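Local coordinates for nicotinate phosphoribosyltransferase (Porphyromonas gingivalis, PDB 2IM5), which probably catalyses the ATP-assisted transfer of a phosphoribosyl group from phosphoribosyl diphosphate to nicotinate, giving nicotinate ribonucleotide in the first step from nicotinate toward NAD, at residues Glu153-Glu157 and His158-Phe162; Glu280-Ile283 and Glu284-Arg288; Arg312-Glu315 and Ile316-Leu319. All blocks are in the same frame, centred on the assembly; numbering follows the deposited sequence.

Contact 1. Residues Glu153-Glu157 and His158-Phe162; sequences ELMRE and HRATF
Met-155 and Ala-160 are tied by the backbone bond that closes a Schellman motif at the C-terminal end of helix 141-157. Ala-160 N donates to Met-155 O at 2.9 Å. Inside this wide turn, Arg-159 N reaches Arg-156 O at 3.0 Å. That second donor stands above the carbonyl plane, 70° out of it, and does not use a lone pair. Arg-159 makes the reversal with a positive phi.

Leu-154 O takes two donors from the same residue. His-158 N reaches it at 3.0 Å, and His-158 ND1 at 3.2 Å. They arrive from opposite faces of the carbonyl plane. The oxygen lies at the edge of the imidazole, close to the ring plane. This implies a proton on ND1 and helps to fix the rotation of the ring. Glu-157 runs alongside the histidine, its carboxylate turned 23° from the ring plane. Leu-154 CD1 packs near His-158 CE1.

The carbonyls of the turn are met from outside the two segments. Gln-317 NE2 of helix 310-320 donates to Arg-159 O, and weakly to His-158 O.

Beneath the turn the packing is apolar. Met-155 is bent at chi2 and chi3, which folds its end back toward Ala-160 and Phe-162. Phe-162 begins strand 162-164 of the parallel sheet in the barrel-like domain. The sulfur makes an oblique Met-aromatic contact, with Met-155 SD 5.0 Å from the centroid of the Phe-162 ring. Beyond it, Met-155 CE lies 3.3 Å from Phe-162 CD2.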
loop_
_atom_site.group_PDB
_atom_site.type_symbol
_atom_site.label_atom_id
_atom_site.label_comp_id
_atom_site.label_asym_id
_atom_site.label_seq_id
_atom_site.Cartn_x
_atom_site.Cartn_y
_atom_site.Cartn_z
ATOM N N GLU A 153 -18.835 -1.167 15.553
ATOM C CA GLU A 153 -20.292 -1.249 15.618
ATOM C C GLU A 153 -20.929 -0.360 14.556
ATOM O O GLU A 153 -21.922 -0.736 13.931
ATOM C CB GLU A 153 -20.783 -0.862 17.019
ATOM C CG GLU A 153 -20.219 -1.767 18.125
ATOM C CD GLU A 153 -20.656 -1.364 19.538
ATOM O OE1 GLU A 153 -20.532 -0.170 19.894
ATOM O OE2 GLU A 153 -21.111 -2.250 20.304
ATOM N N LEU A 154 -20.345 0.813 14.337
ATOM C CA LEU A 154 -20.863 1.734 13.336
ATOM C C LEU A 154 -20.791 1.133 11.930
ATOM O O LEU A 154 -21.774 1.162 11.184
ATOM C CB LEU A 154 -20.074 3.046 13.370
ATOM C CG LEU A 154 -20.542 4.143 12.407
ATOM C CD1 LEU A 154 -21.904 4.677 12.843
ATOM C CD2 LEU A 154 -19.524 5.271 12.387
ATOM N N MET A 155 -19.626 0.596 11.566
ATOM C CA MET A 155 -19.454 -0.004 10.245
ATOM C C MET A 155 -20.419 -1.181 10.084
ATOM O O MET A 155 -21.007 -1.370 9.016
ATOM C CB MET A 155 -18.009 -0.488 10.054
ATOM C CG MET A 155 -16.937 0.618 10.063
ATOM S SD MET A 155 -17.047 1.818 8.686
ATOM C CE MET A 155 -16.205 0.958 7.445
ATOM N N ARG A 156 -20.574 -1.965 11.149
ATOM C CA ARG A 156 -21.467 -3.124 11.137
ATOM C C ARG A 156 -22.900 -2.673 10.872
ATOM O O ARG A 156 -23.580 -3.202 9.997
ATOM C CB ARG A 156 -21.403 -3.853 12.484
ATOM C CG ARG A 156 -22.231 -5.128 12.560
ATOM C CD ARG A 156 -22.193 -5.688 13.972
ATOM N NE ARG A 156 -22.844 -4.780 14.916
ATOM C CZ ARG A 156 -22.551 -4.695 16.211
ATOM N NH1 ARG A 156 -21.606 -5.461 16.746
ATOM N NH2 ARG A 156 -23.205 -3.833 16.973
ATOM N N GLU A 157 -23.341 -1.678 11.633
ATOM C CA GLU A 157 -24.687 -1.135 11.515
ATOM C C GLU A 157 -24.989 -0.650 10.104
ATOM O O GLU A 157 -26.057 -0.936 9.563
ATOM C CB GLU A 157 -24.868 0.020 12.503
ATOM C CG GLU A 157 -26.223 0.705 12.437
ATOM C CD GLU A 157 -26.241 2.049 13.165
ATOM O OE1 GLU A 157 -25.870 2.086 14.362
ATOM O OE2 GLU A 157 -26.628 3.064 12.540
ATOM N N HIS A 158 -24.059 0.095 9.510
ATOM C CA HIS A 158 -24.262 0.605 8.151
ATOM C C HIS A 158 -23.836 -0.378 7.062
ATOM O O HIS A 158 -23.901 -0.055 5.875
ATOM C CB HIS A 158 -23.520 1.932 7.950
ATOM C CG HIS A 158 -24.089 3.072 8.737
ATOM N ND1 HIS A 158 -23.941 3.184 10.104
ATOM C CD2 HIS A 158 -24.825 4.140 8.350
ATOM C CE1 HIS A 158 -24.560 4.270 10.523
ATOM N NE2 HIS A 158 -25.105 4.868 9.479
ATOM N N ARG A 159 -23.404 -1.571 7.462
ATOM C CA ARG A 159 -22.974 -2.586 6.503
ATOM C C ARG A 159 -21.938 -2.023 5.538
ATOM O O ARG A 159 -22.024 -2.220 4.328
ATOM C CB ARG A 159 -24.179 -3.107 5.723
ATOM C CG ARG A 159 -25.200 -3.808 6.595
ATOM C CD ARG A 159 -26.465 -4.118 5.822
ATOM N NE ARG A 159 -27.442 -4.813 6.657
ATOM C CZ ARG A 159 -27.306 -6.063 7.089
ATOM N NH1 ARG A 159 -26.230 -6.770 6.765
ATOM N NH2 ARG A 159 -28.246 -6.606 7.853
ATOM N N ALA A 160 -20.964 -1.309 6.088
ATOM C CA ALA A 160 -19.906 -0.718 5.287
ATOM C C ALA A 160 -18.719 -1.676 5.217
ATOM O O ALA A 160 -17.943 -1.783 6.173
ATOM C CB ALA A 160 -19.477 0.617 5.894
ATOM N N THR A 161 -18.594 -2.382 4.093
ATOM C CA THR A 161 -17.495 -3.328 3.887
ATOM C C THR A 161 -16.165 -2.587 3.925
ATOM O O THR A 161 -15.939 -1.684 3.124
ATOM C CB THR A 161 -17.615 -4.032 2.525
ATOM O OG1 THR A 161 -18.850 -4.749 2.475
ATOM C CG2 THR A 161 -16.454 -5.002 2.316
ATOM N N PHE A 162 -15.287 -2.968 4.846
ATOM C CA PHE A 162 -13.999 -2.300 4.956
ATOM C C PHE A 162 -12.862 -3.247 5.307
ATOM O O PHE A 162 -13.085 -4.352 5.804
ATOM C CB PHE A 162 -14.078 -1.183 6.002
ATOM C CG PHE A 162 -14.044 -1.672 7.428
ATOM C CD1 PHE A 162 -12.853 -1.664 8.152
ATOM C CD2 PHE A 162 -15.195 -2.160 8.037
ATOM C CE1 PHE A 162 -12.808 -2.136 9.462
ATOM C CE2 PHE A 162 -15.162 -2.635 9.345
ATOM C CZ PHE A 162 -13.968 -2.623 10.058
#

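Contact 2. Residues Glu280-Ile283 and Glu284-Arg288; sequences EIFI and EKAVR
Glu-280 to Ile-283 meet Glu-284 to Arg-288 in a local contact between successive turns of helix 279-292. This helix is the crossover of a beta-alpha-beta unit, between strands 271-274 and 301-304 of the parallel sheet. Four backbone bonds of the i to i+4 kind join the turns. Ala-286 N to Phe-282 O is 3.0 Å and nearly straight, at 169°. Lys-285 N to Ile-281 O is a little longer, at 3.2 Å.

Side chains add a few touches on different sides of the helix. Ile-281 and Lys-285 lie side by side and point the same way. Ile-281 CG2 is 3.7 Å from Lys-285 CE, so the methyl rests on the end of the aliphatic chain. The lysine is extended beyond CG, which carries NZ on to a salt bridge with Asp-255.

Glu-284 does the reverse. Its chain bends at chi2 (-49°) and stays near the preceding turn, with CG 3.3 Å from Glu-280 O. Its carboxylate pairs with Arg-323.

The buried side is apolar. Ile-283 CG2 and Val-287 CG2 are 4.2 Å apart, while Val-287 CG2 comes closer to the backbone, 3.2 Å from Ile-283 O. Phe-282 CE2 meets Ala-286 CB obliquely at 4.4 Å. Phe-282 also packs on Ile-302 of strand 301-304 and on the ring of His-274.

Glu-280 OE2 and Glu-284 OE2 are 5.1 Å apart. Their like charges would disfavour one another, and the salt bridge to Arg-323 probably offsets part of that cost.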
loop_
_atom_site.group_PDB
_atom_site.type_symbol
_atom_site.label_atom_id
_atom_site.label_comp_id
_atom_site.label_asym_id
_atom_site.label_seq_id
_atom_site.Cartn_x
_atom_site.Cartn_y
_atom_site.Cartn_z
ATOM N N GLU A 280 -16.553 11.904 -4.981
ATOM C CA GLU A 280 -17.744 12.120 -5.796
ATOM C C GLU A 280 -17.370 12.352 -7.257
ATOM O O GLU A 280 -18.052 11.885 -8.169
ATOM C CB GLU A 280 -18.541 13.310 -5.257
ATOM C CG GLU A 280 -19.748 13.690 -6.095
ATOM C CD GLU A 280 -20.813 14.426 -5.285
ATOM O OE1 GLU A 280 -20.451 15.187 -4.359
ATOM O OE2 GLU A 280 -22.016 14.248 -5.584
ATOM N N ILE A 281 -16.282 13.079 -7.479
ATOM C CA ILE A 281 -15.818 13.336 -8.835
ATOM C C ILE A 281 -15.309 12.027 -9.447
ATOM O O ILE A 281 -15.551 11.745 -10.621
ATOM C CB ILE A 281 -14.693 14.395 -8.838
ATOM C CG1 ILE A 281 -15.295 15.767 -8.514
ATOM C CG2 ILE A 281 -13.985 14.425 -10.188
ATOM C CD1 ILE A 281 -14.273 16.860 -8.340
ATOM N N PHE A 282 -14.620 11.223 -8.642
ATOM C CA PHE A 282 -14.097 9.947 -9.114
ATOM C C PHE A 282 -15.256 9.034 -9.525
ATOM O O PHE A 282 -15.201 8.373 -10.564
ATOM C CB PHE A 282 -13.285 9.262 -8.014
ATOM C CG PHE A 282 -12.684 7.955 -8.437
ATOM C CD1 PHE A 282 -11.436 7.915 -9.059
ATOM C CD2 PHE A 282 -13.375 6.761 -8.233
ATOM C CE1 PHE A 282 -10.880 6.700 -9.474
ATOM C CE2 PHE A 282 -12.835 5.547 -8.643
ATOM C CZ PHE A 282 -11.582 5.515 -9.265
ATOM N N ILE A 283 -16.305 8.996 -8.707
ATOM C CA ILE A 283 -17.461 8.155 -9.001
ATOM C C ILE A 283 -18.079 8.504 -10.356
ATOM O O ILE A 283 -18.423 7.609 -11.138
ATOM C CB ILE A 283 -18.525 8.277 -7.890
ATOM C CG1 ILE A 283 -17.953 7.726 -6.580
ATOM C CG2 ILE A 283 -19.787 7.530 -8.288
ATOM C CD1 ILE A 283 -18.800 7.998 -5.359
ATOM N N GLU A 284 -18.208 9.796 -10.643
ATOM C CA GLU A 284 -18.775 10.243 -11.920
ATOM C C GLU A 284 -17.931 9.771 -13.098
ATOM O O GLU A 284 -18.459 9.231 -14.069
ATOM C CB GLU A 284 -18.867 11.772 -11.989
ATOM C CG GLU A 284 -19.799 12.406 -10.979
ATOM C CD GLU A 284 -21.163 11.747 -10.952
ATOM O OE1 GLU A 284 -21.764 11.552 -12.035
ATOM O OE2 GLU A 284 -21.631 11.429 -9.838
ATOM N N LYS A 285 -16.619 9.993 -13.021
ATOM C CA LYS A 285 -15.711 9.587 -14.093
ATOM C C LYS A 285 -15.800 8.091 -14.358
ATOM O O LYS A 285 -15.904 7.660 -15.505
ATOM C CB LYS A 285 -14.264 9.947 -13.741
ATOM C CG LYS A 285 -13.978 11.438 -13.659
ATOM C CD LYS A 285 -12.542 11.693 -13.208
ATOM C CE LYS A 285 -12.196 13.180 -13.207
ATOM N NZ LYS A 285 -10.852 13.420 -12.571
ATOM N N ALA A 286 -15.766 7.303 -13.289
ATOM C CA ALA A 286 -15.832 5.848 -13.394
ATOM C C ALA A 286 -17.130 5.394 -14.058
ATOM O O ALA A 286 -17.112 4.651 -15.047
ATOM C CB ALA A 286 -15.715 5.224 -12.010
ATOM N N VAL A 287 -18.257 5.836 -13.508
ATOM C CA VAL A 287 -19.556 5.468 -14.054
ATOM C C VAL A 287 -19.694 5.899 -15.510
ATOM O O VAL A 287 -20.201 5.138 -16.341
ATOM C CB VAL A 287 -20.711 6.087 -13.229
ATOM C CG1 VAL A 287 -22.049 5.849 -13.928
ATOM C CG2 VAL A 287 -20.731 5.472 -11.844
ATOM N N ARG A 288 -19.235 7.103 -15.831
ATOM C CA ARG A 288 -19.339 7.588 -17.204
ATOM C C ARG A 288 -18.502 6.759 -18.181
ATOM O O ARG A 288 -18.967 6.400 -19.268
ATOM C CB ARG A 288 -18.928 9.067 -17.298
ATOM C CG ARG A 288 -18.890 9.578 -18.736
ATOM C CD ARG A 288 -18.861 11.104 -18.860
ATOM N NE ARG A 288 -17.622 11.708 -18.374
ATOM C CZ ARG A 288 -17.430 12.128 -17.126
ATOM N NH1 ARG A 288 -18.402 12.014 -16.228
ATOM N NH2 ARG A 288 -16.265 12.661 -16.774
#

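Contact 3. Residues Arg312-Glu315 and Ile316-Leu319; sequences RAIE and IQKL
Ile-316 packs its CG1 branch against Arg-312 O, 3.4 Å away, on the buried side of helix 310-320. The contact joins successive turns of this helix. Ile-316 N also donates to Arg-312 O at 3.0 Å, so the residue meets one carbonyl through both backbone and side chain. CG1 stands anti to the carbonyl carbon (chi1 -66°), which sets this branch back along the preceding turn. Gln-317 N bonds to Ala-313 O at 2.9 Å. Gln-317 CB lies close to Ile-314 O, while its extended chain carries the amide to the turn after helix 141-157, where it touches Ala-160.

The outer side is looser. Arg-312 and Glu-315 form a purely electrostatic pair, with no N-H aimed at the oxygen. The gap is 3.6 Å from Arg-312 NH1 to Glu-315 OE1, and the oxygen sits well out of the guanidinium plane. At the margin, Lys-318 lies alongside the buried Ile-314. Ile-314 CG2 is 4.0 Å from Lys-318 NZ, the end of an exposed chain bent at chi4 (-54°). Two backbone bonds are somewhat longer than those above. Lys-318 N bonds to Ile-314 O at 3.2 Å and makes a second, weak bond to Glu-315 O. Leu-319 N reaches Glu-315 O at 3.3 Å, in the carbonyl plane.

Helix 310-320 is the crossover between strands 301-304 and 325-330. Ala-313 and Ile-316 lie on Phe-328 of strand 325-330. Ile-316 and Leu-319 also meet helix 279-292, at Pro-279 and at Glu-280 and Ile-283 respectively.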
loop_
_atom_site.group_PDB
_atom_site.type_symbol
_atom_site.label_atom_id
_atom_site.label_comp_id
_atom_site.label_asym_id
_atom_site.label_seq_id
_atom_site.Cartn_x
_atom_site.Cartn_y
_atom_site.Cartn_z
ATOM N N ARG A 312 -16.698 9.094 7.120
ATOM C CA ARG A 312 -16.498 9.496 5.738
ATOM C C ARG A 312 -16.847 8.334 4.801
ATOM O O ARG A 312 -17.349 8.544 3.695
ATOM C CB ARG A 312 -15.047 9.924 5.511
ATOM C CG ARG A 312 -14.769 10.380 4.093
ATOM C CD ARG A 312 -15.338 11.762 3.822
ATOM N NE ARG A 312 -14.598 12.799 4.546
ATOM C CZ ARG A 312 -14.833 14.108 4.444
ATOM N NH1 ARG A 312 -15.797 14.561 3.645
ATOM N NH2 ARG A 312 -14.097 14.972 5.138
ATOM N N ALA A 313 -16.576 7.112 5.245
ATOM C CA ALA A 313 -16.881 5.933 4.444
ATOM C C ALA A 313 -18.394 5.839 4.245
ATOM O O ALA A 313 -18.877 5.532 3.149
ATOM C CB ALA A 313 -16.359 4.674 5.134
ATOM N N ILE A 314 -19.136 6.114 5.314
ATOM C CA ILE A 314 -20.593 6.069 5.262
ATOM C C ILE A 314 -21.129 7.107 4.272
ATOM O O ILE A 314 -22.086 6.844 3.549
ATOM C CB ILE A 314 -21.198 6.305 6.670
ATOM C CG1 ILE A 314 -20.883 5.102 7.566
ATOM C CG2 ILE A 314 -22.712 6.514 6.573
ATOM C CD1 ILE A 314 -21.231 5.301 9.020
ATOM N N GLU A 315 -20.504 8.279 4.235
ATOM C CA GLU A 315 -20.920 9.336 3.314
ATOM C C GLU A 315 -20.693 8.915 1.861
ATOM O O GLU A 315 -21.572 9.082 1.016
ATOM C CB GLU A 315 -20.142 10.624 3.601
ATOM C CG GLU A 315 -20.525 11.320 4.895
ATOM C CD GLU A 315 -19.452 12.285 5.373
ATOM O OE1 GLU A 315 -18.861 12.988 4.524
ATOM O OE2 GLU A 315 -19.201 12.346 6.600
ATOM N N ILE A 316 -19.512 8.370 1.570
ATOM C CA ILE A 316 -19.197 7.917 0.216
ATOM C C ILE A 316 -20.157 6.798 -0.172
ATOM O O ILE A 316 -20.586 6.693 -1.318
ATOM C CB ILE A 316 -17.743 7.385 0.125
ATOM C CG1 ILE A 316 -16.756 8.532 0.356
ATOM C CG2 ILE A 316 -17.497 6.746 -1.244
ATOM C CD1 ILE A 316 -15.296 8.094 0.418
ATOM N N GLN A 317 -20.489 5.966 0.805
ATOM C CA GLN A 317 -21.395 4.850 0.603
ATOM C C GLN A 317 -22.737 5.365 0.057
ATOM O O GLN A 317 -23.342 4.741 -0.813
ATOM C CB GLN A 317 -21.559 4.112 1.939
ATOM C CG GLN A 317 -22.323 2.804 1.893
ATOM C CD GLN A 317 -22.150 2.005 3.175
ATOM O OE1 GLN A 317 -21.874 2.568 4.242
ATOM N NE2 GLN A 317 -22.316 0.691 3.083
ATOM N N LYS A 318 -23.185 6.517 0.547
ATOM C CA LYS A 318 -24.445 7.103 0.084
ATOM C C LYS A 318 -24.304 7.560 -1.364
ATOM O O LYS A 318 -25.193 7.342 -2.183
ATOM C CB LYS A 318 -24.842 8.299 0.948
ATOM C CG LYS A 318 -25.040 7.983 2.423
ATOM C CD LYS A 318 -25.460 9.230 3.201
ATOM C CE LYS A 318 -25.406 8.992 4.706
ATOM N NZ LYS A 318 -26.192 7.787 5.102
ATOM N N LEU A 319 -23.185 8.210 -1.668
ATOM C CA LEU A 319 -22.914 8.680 -3.023
ATOM C C LEU A 319 -22.953 7.547 -4.048
ATOM O O LEU A 319 -23.349 7.756 -5.195
ATOM C CB LEU A 319 -21.540 9.348 -3.077
ATOM C CG LEU A 319 -21.413 10.840 -2.752
ATOM C CD1 LEU A 319 -22.324 11.220 -1.601
ATOM C CD2 LEU A 319 -19.956 11.150 -2.426
#

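How the contacts relate
Each contact has a buried side: Met-155, Ala-160 and Phe-162 in contact 1; Phe-282, Ile-283, Ala-286 and Val-287 in contact 2; Ala-313, Ile-314 and Ile-316 in contact 3. Charged residues such as Glu-157, Glu-280 and Arg-312 lie at the surface. Contacts 2 and 3 lie within crossover helices of successive beta-alpha-beta units that share strand 301-304. Contact 3 sits between the others, its centre about 11 Å from that of contact 1 and about 14 Å from that of contact 2. Contacts 1 and 2 do not touch. Contact 1 adds capping bonds and a histidine side-chain bond to its last helical bond; contacts 2 and 3 have the regular i to i+4 pattern.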